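Local coordinates for protein metallo-beta-lactamase FIM-1 (Pseudomonas aeruginosa, PDB 6V3Q) that probably hydrolyses the amide bond of beta-lactam antibiotics as a zinc-dependent class B beta-lactamase of the periplasm, giving substituted beta-amino acids and so resistance, at residues Q4-V8 / H27-H33; I74-F79 / I98-A102; A103-M109 / R147-V151; V137-P141 / A191-F196; G170-L174 / L221-A225. All blocks are in the same frame, centred on the assembly; numbering follows the deposited sequence. Where two conformers were deposited one is given.

Contact 1: residues Q4-V8 / H27-H33; sequences QPKDV and HMENWGH
One hydrogen bond crosses this contact, from H33 to the backbone of K6. H33 NE2 donates to K6 O at 3.1 Å, with an N-H...O angle of 163°. The oxygen lies near the imidazole plane, but the nitrogen stands above the carbonyl plane of K6. P5 O sits at the ring edge, 3.6 Å from H33 CE1.

K6 and V8 make CH-pi contacts. K6 CG lies over the centre of one face of H27, 3.8 Å from the ring centroid. It gets there because CG is anti to the backbone N (chi1 -171°). The extended chain carries CE over the same face, 3.6 Å from H27 CD2. V8 CG1 meets the H33 ring off-centre.

Apolar packing falls on W31. Its CZ3 touches K6 CB at 3.8 Å, while H27 CE1 stands over one indole face. A type I turn runs from M28 to W31, and N30 OD1 accepts from G32 N in an Asx turn.

The N-terminal segment packs on the hairpin loop between strands 19-27 and 33-43, in class B1 enzymes usually a mobile flap beside the active site. W31 NE1 bonds S169 O of the second subunit. V8 and H33 touch M25 of strand 19-27.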
# COMPACT_ATOMS: atom_id res chain seq x y z
N GLN A 4 -5.23 3.81 12.60
CA GLN A 4 -4.42 3.84 11.39
C GLN A 4 -2.98 4.14 11.76
O GLN A 4 -2.53 5.29 11.63
CB GLN A 4 -4.95 4.89 10.41
CG GLN A 4 -6.22 4.49 9.68
CD GLN A 4 -6.77 5.62 8.83
OE1 GLN A 4 -7.44 6.52 9.34
NE2 GLN A 4 -6.49 5.59 7.53
N PRO A 5 -2.22 3.15 12.24
CA PRO A 5 -0.87 3.43 12.72
C PRO A 5 0.08 3.70 11.56
O PRO A 5 -0.02 3.09 10.50
CB PRO A 5 -0.48 2.15 13.47
CG PRO A 5 -1.75 1.32 13.55
CD PRO A 5 -2.56 1.72 12.36
N LYS A 6 1.01 4.63 11.79
CA LYS A 6 2.01 4.92 10.76
C LYS A 6 3.03 3.79 10.65
O LYS A 6 3.37 3.37 9.54
CB LYS A 6 2.71 6.25 11.07
CG LYS A 6 3.60 6.72 9.93
CD LYS A 6 4.47 7.90 10.33
CE LYS A 6 5.32 8.36 9.15
NZ LYS A 6 6.40 9.30 9.56
N ASP A 7 3.52 3.30 11.78
CA ASP A 7 4.54 2.25 11.81
C ASP A 7 3.97 1.01 12.47
O ASP A 7 3.51 1.06 13.62
CB ASP A 7 5.79 2.74 12.54
CG ASP A 7 6.31 4.06 12.00
OD1 ASP A 7 6.15 5.09 12.68
OD2 ASP A 7 6.88 4.06 10.89
N VAL A 8 4.01 -0.11 11.75
CA VAL A 8 3.50 -1.39 12.24
C VAL A 8 4.68 -2.31 12.54
O VAL A 8 5.65 -2.35 11.76
CB VAL A 8 2.53 -2.01 11.22
CG1 VAL A 8 2.96 -1.65 9.81
CG2 VAL A 8 2.45 -3.53 11.39
N HIS A 27 5.73 2.47 5.10
CA HIS A 27 4.67 3.46 5.08
C HIS A 27 4.78 4.31 3.82
O HIS A 27 5.86 4.81 3.49
CB HIS A 27 4.75 4.34 6.33
CG HIS A 27 3.98 5.62 6.24
ND1 HIS A 27 2.62 5.69 6.45
CD2 HIS A 27 4.38 6.88 5.96
CE1 HIS A 27 2.22 6.94 6.31
NE2 HIS A 27 3.27 7.68 6.01
N MET A 28 3.66 4.48 3.12
CA MET A 28 3.62 5.29 1.91
C MET A 28 2.89 6.60 2.19
O MET A 28 2.24 6.77 3.22
CB MET A 28 2.97 4.51 0.77
CG MET A 28 3.60 3.14 0.52
SD MET A 28 4.77 3.08 -0.87
CE MET A 28 6.08 4.16 -0.31
N GLU A 29 3.00 7.53 1.24
CA GLU A 29 2.43 8.86 1.44
C GLU A 29 0.90 8.83 1.44
O GLU A 29 0.28 9.67 2.10
CB GLU A 29 2.93 9.84 0.38
CG GLU A 29 4.22 10.55 0.75
CD GLU A 29 4.38 11.88 0.03
OE1 GLU A 29 3.36 12.41 -0.47
OE2 GLU A 29 5.51 12.39 -0.04
N ASN A 30 0.29 7.89 0.73
CA ASN A 30 -1.16 7.73 0.81
C ASN A 30 -1.59 6.95 2.04
O ASN A 30 -2.75 6.54 2.13
CB ASN A 30 -1.70 7.06 -0.46
CG ASN A 30 -1.06 5.71 -0.73
OD1 ASN A 30 -0.46 5.09 0.16
ND2 ASN A 30 -1.18 5.24 -1.96
N TRP A 31 -0.66 6.74 2.98
CA TRP A 31 -0.87 6.03 4.25
C TRP A 31 -1.21 4.57 4.07
O TRP A 31 -1.70 3.93 5.01
CB TRP A 31 -1.93 6.72 5.11
CG TRP A 31 -1.36 7.90 5.80
CD1 TRP A 31 -1.11 9.12 5.26
CD2 TRP A 31 -0.94 7.97 7.17
NE1 TRP A 31 -0.57 9.96 6.21
CE2 TRP A 31 -0.46 9.27 7.39
CE3 TRP A 31 -0.94 7.06 8.23
CZ2 TRP A 31 0.03 9.69 8.62
CZ3 TRP A 31 -0.46 7.47 9.45
CH2 TRP A 31 0.02 8.77 9.64
N GLY A 32 -0.96 4.00 2.90
CA GLY A 32 -0.95 2.57 2.74
C GLY A 32 0.38 1.99 3.16
O GLY A 32 1.32 2.69 3.55
N HIS A 33 0.47 0.66 3.08
CA HIS A 33 1.71 -0.04 3.37
C HIS A 33 2.00 -1.02 2.25
O HIS A 33 1.09 -1.53 1.60
CB HIS A 33 1.64 -0.79 4.71
CG HIS A 33 1.53 0.10 5.91
ND1 HIS A 33 0.32 0.53 6.41
CD2 HIS A 33 2.48 0.62 6.73
CE1 HIS A 33 0.53 1.29 7.47
NE2 HIS A 33 1.83 1.36 7.69

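Contact 2: residues I74-F79 / I98-A102; sequences IRWAVF and IVTYA
W76 and V99 are paired in the parallel part of the mixed beta sheet of the metallo-beta-lactamase alpha-beta sandwich. Strands 74-78 and 99-102 run side by side, and their directions differ by 16°. The chain between them passes through helices 84-87 and 90-95. This is a beta-alpha-beta crossover.

The backbone ladder is regular in its middle. V99 N donates to R75 O at 3.0 Å. A77 then bonds both ways: its N donates to V99 O at 2.8 Å, and its O accepts from Y101 N at 2.8 Å. The last rung, F79 N to Y101 O, is weak.

The tight side carries A77, T100 and the inward ends of I98 and F79. I98 CG2 meets A77 CB at 4.1 Å and also I74 CG2. L93 of helix 90-95 touches A77, I98 and F79, so this side is buried against the helix. T100 OG1 bonds E119 N.

W76, V78, V99 and Y101 share the other face. V78 is buried, while W76, V99 and Y101 are partly exposed and R75 is exposed. W76 and V99 lie next to each other, and W76 CD1 touches V99 CB at 3.9 Å. K43 makes a cation-pi contact with W76, and R75 CB lies over one indole face. F79 leads on toward the zinc-binding H81. Its ring reaches the second strand, with F79 CE2 3.9 Å from T100 CB.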
# COMPACT_ATOMS: atom_id res chain seq x y z
N ILE A 74 20.92 -13.81 15.45
CA ILE A 74 21.42 -13.76 14.08
C ILE A 74 22.92 -13.51 14.10
O ILE A 74 23.41 -12.61 14.78
CB ILE A 74 20.68 -12.67 13.29
CG1 ILE A 74 19.22 -13.06 13.05
CG2 ILE A 74 21.39 -12.38 11.97
CD1 ILE A 74 18.36 -11.93 12.52
N ARG A 75 23.67 -14.34 13.36
CA ARG A 75 25.10 -14.17 13.23
C ARG A 75 25.55 -13.95 11.79
O ARG A 75 26.63 -13.39 11.58
CB ARG A 75 25.85 -15.38 13.80
CG ARG A 75 25.95 -15.36 15.31
CD ARG A 75 26.55 -14.05 15.79
NE ARG A 75 26.34 -13.84 17.22
CZ ARG A 75 27.12 -14.34 18.17
NH1 ARG A 75 26.85 -14.10 19.44
NH2 ARG A 75 28.17 -15.08 17.84
N TRP A 76 24.75 -14.35 10.81
CA TRP A 76 25.10 -14.18 9.41
C TRP A 76 23.89 -13.63 8.67
O TRP A 76 22.74 -13.85 9.07
CB TRP A 76 25.56 -15.49 8.77
CG TRP A 76 26.51 -16.26 9.63
CD1 TRP A 76 27.87 -16.17 9.63
CD2 TRP A 76 26.18 -17.22 10.64
NE1 TRP A 76 28.41 -17.03 10.56
CE2 TRP A 76 27.38 -17.68 11.20
CE3 TRP A 76 24.97 -17.74 11.12
CZ2 TRP A 76 27.42 -18.63 12.22
CZ3 TRP A 76 25.01 -18.69 12.13
CH2 TRP A 76 26.22 -19.12 12.67
N ALA A 77 24.15 -12.91 7.59
CA ALA A 77 23.09 -12.33 6.78
C ALA A 77 23.51 -12.30 5.32
O ALA A 77 24.68 -12.08 5.00
CB ALA A 77 22.73 -10.92 7.26
N VAL A 78 22.55 -12.54 4.44
CA VAL A 78 22.74 -12.46 3.00
C VAL A 78 21.55 -11.71 2.41
O VAL A 78 20.44 -11.76 2.94
CB VAL A 78 22.90 -13.85 2.36
CG1 VAL A 78 21.64 -14.68 2.55
CG2 VAL A 78 23.28 -13.74 0.89
N PHE A 79 21.80 -10.99 1.32
CA PHE A 79 20.79 -10.17 0.69
C PHE A 79 20.71 -10.52 -0.79
O PHE A 79 21.72 -10.82 -1.43
CB PHE A 79 21.10 -8.68 0.88
CG PHE A 79 21.76 -8.37 2.19
CD1 PHE A 79 21.03 -8.39 3.37
CD2 PHE A 79 23.11 -8.09 2.26
CE1 PHE A 79 21.64 -8.12 4.58
CE2 PHE A 79 23.73 -7.81 3.47
CZ PHE A 79 22.98 -7.83 4.63
N ILE A 98 27.21 -8.52 12.72
CA ILE A 98 26.74 -9.62 11.88
C ILE A 98 27.67 -9.75 10.68
O ILE A 98 28.14 -8.75 10.12
CB ILE A 98 25.29 -9.38 11.44
CG1 ILE A 98 24.44 -8.87 12.60
CG2 ILE A 98 24.69 -10.66 10.88
CD1 ILE A 98 24.35 -9.83 13.75
N VAL A 99 27.95 -10.99 10.29
CA VAL A 99 28.72 -11.25 9.07
C VAL A 99 27.76 -11.19 7.89
O VAL A 99 26.81 -11.98 7.81
CB VAL A 99 29.43 -12.61 9.14
CG1 VAL A 99 30.43 -12.74 8.00
CG2 VAL A 99 30.11 -12.79 10.49
N THR A 100 27.99 -10.24 6.99
CA THR A 100 27.06 -9.95 5.91
C THR A 100 27.66 -10.33 4.56
O THR A 100 28.85 -10.10 4.31
CB THR A 100 26.67 -8.47 5.91
OG1 THR A 100 27.83 -7.67 5.68
CG2 THR A 100 26.05 -8.09 7.25
N TYR A 101 26.83 -10.91 3.70
CA TYR A 101 27.23 -11.33 2.36
C TYR A 101 26.26 -10.77 1.33
O TYR A 101 25.07 -10.58 1.60
CB TYR A 101 27.26 -12.86 2.22
CG TYR A 101 28.27 -13.57 3.09
CD1 TYR A 101 29.49 -13.98 2.56
CD2 TYR A 101 28.01 -13.84 4.42
CE1 TYR A 101 30.42 -14.65 3.34
CE2 TYR A 101 28.93 -14.50 5.21
CZ TYR A 101 30.13 -14.90 4.67
OH TYR A 101 31.05 -15.56 5.45
N ALA A 102 26.79 -10.51 0.13
CA ALA A 102 25.96 -10.16 -1.01
C ALA A 102 26.75 -10.44 -2.28
O ALA A 102 27.97 -10.61 -2.24
CB ALA A 102 25.52 -8.69 -0.97

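Contact 3: residues A103-M109 / R147-V151; sequences AADSNRM and RDNIV
D105 and D148 reach each other's segments through different first torsions. D105 CG is anti to the backbone N (chi1 -160°), which sends its carboxylate from the helix toward R147. D148 CG lies between its own N and carbonyl carbon, and its carboxylate turns to S106 and M109.

R147 NH1 lies nearly midway before the two oxygens of D105. The salt bridge is assigned from R147 NH1 to D105 OD2, at 2.7 Å, but its hydrogen-bond angle of 123° makes that bond weak. D105 OD1 is almost as near to R147 NH1, at 2.8 Å. The carboxylate and guanidinium planes are 31° apart. R108 NH2 bonds D105 OD1 at 2.9 Å, from above the carboxylate plane. D105 thus joins two arginines in one network, and its negative charge probably offsets their closeness.

S106 OG donates to D148 OD2. The modelled separation is very short, so its length is doubtful. A82 N and T146 OG1 each bond one oxygen of this buried carboxylate, OD2 and OD1 respectively, next to the zinc ligand H81.

M109 adds its thioether: SD lies 3.5 Å from D148 OD1, and CE is 3.3 Å from R147 NH1. A103 CB packs on I150 CG2 at 4.1 Å.

The contact ties the short helix 104-108, which follows strand 99-102, to the loop that leads into strand 151-154. I150 lies beside I138 of strand 137-139.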
# COMPACT_ATOMS: atom_id res chain seq x y z
N ALA A 103 26.03 -10.51 -3.40
CA ALA A 103 26.69 -10.65 -4.69
C ALA A 103 27.63 -9.48 -4.93
O ALA A 103 27.36 -8.36 -4.48
CB ALA A 103 25.65 -10.74 -5.81
N ALA A 104 28.74 -9.75 -5.62
CA ALA A 104 29.72 -8.69 -5.87
C ALA A 104 29.07 -7.51 -6.57
O ALA A 104 29.35 -6.35 -6.24
CB ALA A 104 30.88 -9.24 -6.71
N ASP A 105 28.16 -7.78 -7.51
CA ASP A 105 27.45 -6.71 -8.20
C ASP A 105 26.54 -5.95 -7.25
O ASP A 105 26.37 -4.73 -7.39
CB ASP A 105 26.65 -7.28 -9.36
CG ASP A 105 26.29 -6.23 -10.38
OD1 ASP A 105 26.91 -5.15 -10.36
OD2 ASP A 105 25.39 -6.49 -11.21
N SER A 106 25.94 -6.64 -6.27
CA SER A 106 25.07 -5.95 -5.32
C SER A 106 25.86 -5.01 -4.43
O SER A 106 25.37 -3.94 -4.06
CB SER A 106 24.31 -6.98 -4.48
OG SER A 106 23.40 -7.72 -5.27
N ASN A 107 27.09 -5.40 -4.07
CA ASN A 107 27.91 -4.55 -3.22
C ASN A 107 28.46 -3.35 -3.98
O ASN A 107 28.71 -2.30 -3.38
CB ASN A 107 29.06 -5.36 -2.63
CG ASN A 107 28.61 -6.23 -1.48
OD1 ASN A 107 27.60 -5.95 -0.84
ND2 ASN A 107 29.36 -7.30 -1.21
N ARG A 108 28.64 -3.47 -5.30
CA ARG A 108 29.18 -2.37 -6.08
C ARG A 108 28.15 -1.27 -6.31
O ARG A 108 28.49 -0.09 -6.31
CB ARG A 108 29.71 -2.89 -7.42
CG ARG A 108 30.95 -3.76 -7.31
CD ARG A 108 31.51 -4.05 -8.69
NE ARG A 108 30.49 -4.64 -9.56
CZ ARG A 108 30.53 -4.62 -10.89
NH1 ARG A 108 31.54 -4.04 -11.52
NH2 ARG A 108 29.56 -5.19 -11.59
N MET A 109 26.89 -1.64 -6.51
CA MET A 109 25.84 -0.68 -6.83
C MET A 109 25.01 -0.27 -5.62
O MET A 109 24.03 0.47 -5.77
CB MET A 109 24.91 -1.25 -7.91
CG MET A 109 24.04 -2.40 -7.45
SD MET A 109 22.89 -2.95 -8.73
CE MET A 109 24.02 -3.54 -9.98
N ARG A 147 20.00 -6.63 -12.35
CA ARG A 147 21.16 -7.31 -12.90
C ARG A 147 21.82 -8.22 -11.87
O ARG A 147 22.47 -9.20 -12.23
CB ARG A 147 22.18 -6.29 -13.42
CG ARG A 147 23.10 -6.81 -14.51
CD ARG A 147 24.39 -6.02 -14.62
NE ARG A 147 24.20 -4.57 -14.55
CZ ARG A 147 24.78 -3.79 -13.64
NH1 ARG A 147 25.61 -4.31 -12.75
NH2 ARG A 147 24.55 -2.48 -13.64
N ASP A 148 21.64 -7.92 -10.58
CA ASP A 148 22.42 -8.56 -9.52
C ASP A 148 21.61 -9.52 -8.67
O ASP A 148 22.17 -10.07 -7.70
CB ASP A 148 23.03 -7.49 -8.62
CG ASP A 148 21.98 -6.59 -7.99
OD1 ASP A 148 21.15 -6.04 -8.74
OD2 ASP A 148 21.97 -6.44 -6.75
N ASN A 149 20.34 -9.75 -8.97
CA ASN A 149 19.50 -10.54 -8.07
C ASN A 149 19.99 -11.98 -7.97
O ASN A 149 20.41 -12.59 -8.97
CB ASN A 149 18.03 -10.51 -8.52
CG ASN A 149 17.83 -10.91 -9.98
OD1 ASN A 149 16.79 -10.60 -10.56
ND2 ASN A 149 18.79 -11.61 -10.56
N ILE A 150 19.96 -12.52 -6.76
CA ILE A 150 20.27 -13.91 -6.48
C ILE A 150 19.11 -14.49 -5.67
O ILE A 150 18.27 -13.77 -5.15
CB ILE A 150 21.60 -14.08 -5.72
CG1 ILE A 150 21.54 -13.36 -4.38
CG2 ILE A 150 22.77 -13.54 -6.55
CD1 ILE A 150 22.76 -13.55 -3.52
N VAL A 151 19.09 -15.82 -5.58
CA VAL A 151 18.05 -16.52 -4.83
C VAL A 151 18.70 -17.41 -3.77
O VAL A 151 19.89 -17.72 -3.83
CB VAL A 151 17.13 -17.36 -5.74
CG1 VAL A 151 16.55 -16.48 -6.84
CG2 VAL A 151 17.89 -18.55 -6.31

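Contact 4: residues V137-P141 / A191-F196; sequences VIFDP and AVAQRF
The F139 ring has R195 CG over one face, 3.9 Å from its centroid. CG stands offset toward the ring's rim. The F196 ring also has R195 CG over a face, above its centre, while V137 CG1 lies at its edge. One methylene of R195 therefore serves both phenyl rings. This is helix-on-sheet packing in the alpha-beta sandwich of the metallo-beta-lactamase fold: the end of helix 185-195 lies against strand 137-139, with the two directions 151° apart.

F139 reaches the helix because its CG is anti to the backbone N (chi1 180°), placing the ring across the gap. The short strand and helix axes come within 11.0 Å. F139 CE2 ends 3.8 Å from A191 O and also nears A191 CB. R195 bends at chi2, and its guanidinium plane is turned 67° from the F139 ring. Its far end passes V137, with NH2 3.5 Å from V137 CG1. The valine and arginine side chains are nearly perpendicular.

No hydrogen bond joins the two segments, and apart from that guanidinium and the A191 carbonyl the fit is apolar. F196, the first residue beyond the helix, sends its ring back to the strand, where CZ meets F139 CB at 4.0 Å. V151 of the next strand touches F139, V192 and F196. V192 also meets F215 of helix 213-226.

P141 closes the contact at the start of the helical segment. It runs alongside V192 in the same sense, and P141 CB is 3.7 Å from V192 CG2.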
# COMPACT_ATOMS: atom_id res chain seq x y z
N VAL A 137 21.41 -22.90 0.17
CA VAL A 137 22.11 -22.87 -1.10
C VAL A 137 21.83 -21.51 -1.73
O VAL A 137 20.67 -21.18 -2.04
CB VAL A 137 21.68 -24.01 -2.04
CG1 VAL A 137 22.30 -23.82 -3.42
CG2 VAL A 137 22.11 -25.35 -1.46
N ILE A 138 22.87 -20.70 -1.87
CA ILE A 138 22.76 -19.40 -2.52
C ILE A 138 23.09 -19.59 -3.99
O ILE A 138 24.18 -20.06 -4.34
CB ILE A 138 23.68 -18.37 -1.86
CG1 ILE A 138 23.34 -18.21 -0.38
CG2 ILE A 138 23.58 -17.03 -2.58
CD1 ILE A 138 24.39 -17.51 0.43
N PHE A 139 22.15 -19.23 -4.86
CA PHE A 139 22.22 -19.52 -6.28
C PHE A 139 22.12 -18.23 -7.08
O PHE A 139 21.32 -17.34 -6.75
CB PHE A 139 21.10 -20.49 -6.68
CG PHE A 139 21.10 -20.85 -8.13
CD1 PHE A 139 22.09 -21.66 -8.66
CD2 PHE A 139 20.09 -20.41 -8.97
CE1 PHE A 139 22.08 -22.01 -10.01
CE2 PHE A 139 20.08 -20.75 -10.32
CZ PHE A 139 21.08 -21.55 -10.83
N ASP A 140 22.94 -18.12 -8.12
CA ASP A 140 22.96 -16.95 -8.99
C ASP A 140 22.36 -17.31 -10.34
O ASP A 140 23.02 -17.98 -11.16
CB ASP A 140 24.39 -16.43 -9.16
CG ASP A 140 24.48 -15.22 -10.08
OD1 ASP A 140 23.45 -14.56 -10.31
OD2 ASP A 140 25.59 -14.92 -10.57
N PRO A 141 21.13 -16.90 -10.64
CA PRO A 141 20.47 -17.30 -11.89
C PRO A 141 20.67 -16.34 -13.05
O PRO A 141 20.17 -16.63 -14.15
CB PRO A 141 19.00 -17.33 -11.47
CG PRO A 141 18.89 -16.22 -10.48
CD PRO A 141 20.22 -16.14 -9.76
N ALA A 191 15.93 -21.09 -14.64
CA ALA A 191 17.15 -21.63 -14.06
C ALA A 191 16.96 -21.95 -12.59
O ALA A 191 17.52 -22.94 -12.09
CB ALA A 191 18.31 -20.65 -14.26
N VAL A 192 16.18 -21.13 -11.88
CA VAL A 192 15.90 -21.41 -10.47
C VAL A 192 15.02 -22.65 -10.36
O VAL A 192 15.27 -23.53 -9.53
CB VAL A 192 15.24 -20.19 -9.81
CG1 VAL A 192 14.84 -20.51 -8.37
CG2 VAL A 192 16.16 -18.98 -9.87
N ALA A 193 13.98 -22.74 -11.19
CA ALA A 193 13.08 -23.89 -11.14
C ALA A 193 13.81 -25.18 -11.45
O ALA A 193 13.46 -26.24 -10.91
CB ALA A 193 11.93 -23.69 -12.13
N GLN A 194 14.84 -25.13 -12.29
CA GLN A 194 15.59 -26.33 -12.64
C GLN A 194 16.63 -26.66 -11.58
O GLN A 194 16.93 -27.85 -11.36
CB GLN A 194 16.24 -26.16 -14.01
CG GLN A 194 16.78 -27.45 -14.59
CD GLN A 194 17.27 -27.28 -16.01
OE1 GLN A 194 16.86 -26.36 -16.72
NE2 GLN A 194 18.16 -28.17 -16.45
N ARG A 195 17.20 -25.65 -10.92
CA ARG A 195 18.17 -25.91 -9.87
C ARG A 195 17.51 -26.53 -8.64
O ARG A 195 18.06 -27.45 -8.03
CB ARG A 195 18.91 -24.62 -9.50
CG ARG A 195 19.88 -24.77 -8.33
CD ARG A 195 20.93 -25.84 -8.60
NE ARG A 195 21.92 -25.91 -7.53
CZ ARG A 195 21.73 -26.56 -6.39
NH1 ARG A 195 20.58 -27.19 -6.15
NH2 ARG A 195 22.68 -26.57 -5.47
N PHE A 196 16.33 -26.03 -8.27
CA PHE A 196 15.56 -26.58 -7.16
C PHE A 196 14.29 -27.22 -7.70
O PHE A 196 13.17 -26.76 -7.44
CB PHE A 196 15.25 -25.49 -6.13
CG PHE A 196 16.45 -24.68 -5.71
CD1 PHE A 196 17.44 -25.25 -4.93
CD2 PHE A 196 16.57 -23.36 -6.09
CE1 PHE A 196 18.55 -24.51 -4.54
CE2 PHE A 196 17.67 -22.61 -5.70
CZ PHE A 196 18.66 -23.19 -4.92

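Contact 5: residues G170-L174 / L221-A225; sequences GSTSL and LAEKA
S173 O bonds R167 NE and is also touched by L221, whose CD1 lies 3.6 Å from S173 O. The other methyl of the leucine, L221 CD2, meets T172 O at 3.3 Å. No hydrogen bond joins the segments. This is loop-on-helix packing in the metallo-beta-lactamase fold: a loop between strand 159-161 and helix 185-195 rests on the C-terminal helix 213-226.

L221 CD1 also lies 3.7 Å from S171 O, so this methyl touches two carbonyl oxygens. L221 CG is anti to its carbonyl carbon (chi1 -82°), and the branch points from the helix into the loop. K224 follows one turn later. Its extended chain brings NZ only to 4.1 Å from T172 O, without a bond.

L174 supplies the return contact. L174 and L221 run alongside each other, head to tail, with L174 CD2 at 4.0 Å from L221 CB. W185 of helix 185-195 touches both L174 and A222, so L174 packs against both helix 213-226 and helix 185-195.

The far side of the loop meets the second subunit, where T172 OG1 bonds E29 OE1 of that chain. S171 OG bonds P168 O within its own loop. On the helix side, L174 CD1 reaches past L221 to A225 CB at 3.7 Å.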
# COMPACT_ATOMS: atom_id res chain seq x y z
N GLY A 170 -1.09 -13.94 -8.08
CA GLY A 170 -2.10 -13.02 -8.54
C GLY A 170 -1.58 -11.87 -9.37
O GLY A 170 -2.38 -11.03 -9.81
N SER A 171 -0.27 -11.80 -9.59
CA SER A 171 0.30 -10.70 -10.34
C SER A 171 -0.09 -10.79 -11.81
O SER A 171 -0.12 -11.88 -12.39
CB SER A 171 1.82 -10.70 -10.20
OG SER A 171 2.20 -10.72 -8.84
N THR A 172 -0.39 -9.64 -12.41
CA THR A 172 -0.63 -9.54 -13.84
C THR A 172 0.41 -8.69 -14.55
O THR A 172 0.28 -8.45 -15.75
CB THR A 172 -2.03 -8.97 -14.12
OG1 THR A 172 -2.12 -7.62 -13.65
CG2 THR A 172 -3.11 -9.81 -13.42
N SER A 173 1.45 -8.23 -13.84
CA SER A 173 2.53 -7.46 -14.43
C SER A 173 3.83 -7.80 -13.71
O SER A 173 3.83 -8.44 -12.65
CB SER A 173 2.26 -5.95 -14.36
OG SER A 173 2.37 -5.47 -13.03
N LEU A 174 4.95 -7.38 -14.30
CA LEU A 174 6.26 -7.62 -13.70
C LEU A 174 6.60 -6.62 -12.60
O LEU A 174 7.59 -6.82 -11.89
CB LEU A 174 7.34 -7.59 -14.78
CG LEU A 174 7.43 -8.83 -15.67
CD1 LEU A 174 8.40 -8.63 -16.82
CD2 LEU A 174 7.84 -10.04 -14.84
N LEU A 221 4.79 -13.96 -17.59
CA LEU A 221 4.78 -12.50 -17.54
C LEU A 221 6.06 -11.92 -18.12
O LEU A 221 6.03 -10.87 -18.77
CB LEU A 221 4.58 -12.03 -16.10
CG LEU A 221 3.15 -11.99 -15.56
CD1 LEU A 221 3.12 -11.66 -14.08
CD2 LEU A 221 2.33 -10.98 -16.36
N ALA A 222 7.20 -12.58 -17.91
CA ALA A 222 8.46 -12.10 -18.45
C ALA A 222 8.57 -12.37 -19.95
O ALA A 222 9.10 -11.54 -20.69
CB ALA A 222 9.64 -12.73 -17.71
N GLU A 223 8.07 -13.52 -20.39
CA GLU A 223 8.06 -13.83 -21.82
C GLU A 223 7.25 -12.80 -22.59
O GLU A 223 7.70 -12.28 -23.62
CB GLU A 223 7.50 -15.24 -22.03
CG GLU A 223 7.26 -15.63 -23.47
CD GLU A 223 6.79 -17.07 -23.60
OE1 GLU A 223 7.25 -17.92 -22.81
OE2 GLU A 223 5.95 -17.34 -24.49
N LYS A 224 6.05 -12.49 -22.10
CA LYS A 224 5.18 -11.53 -22.76
C LYS A 224 5.82 -10.15 -22.83
O LYS A 224 5.68 -9.43 -23.83
CB LYS A 224 3.84 -11.47 -22.03
CG LYS A 224 3.00 -10.23 -22.27
CD LYS A 224 1.82 -10.21 -21.31
CE LYS A 224 1.27 -8.81 -21.10
NZ LYS A 224 0.47 -8.72 -19.85
N ALA A 225 6.56 -9.76 -21.78
CA ALA A 225 7.20 -8.45 -21.77
C ALA A 225 8.44 -8.41 -22.63
O ALA A 225 8.84 -7.33 -23.08
CB ALA A 225 7.54 -8.06 -20.33

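How the contacts relate
Contacts 2, 3 and 4 form a connected core, their centres 14 to 20 Å apart, while contacts 1 and 5 lie apart from it. Strand 99-102 of contact 2 runs directly into helix 104-108 of contact 3. Contacts 3 and 4 meet where strands 137-139 and 151-154 pair, with V151 O 2.9 Å from F139 N, a probable hydrogen bond. V78 CG2 touches I138 CD1 where the two sheets face each other. Contact 3 bridges these halves beside the zinc ligand H81. Contacts 1, 2 and 3 come in series; the segments of contact 4 alternate with those of contacts 3 and 5. Contacts 1 and 5 are about 27 Å apart between centres. E29 of one chain meets T172 of the other in the deposited pair.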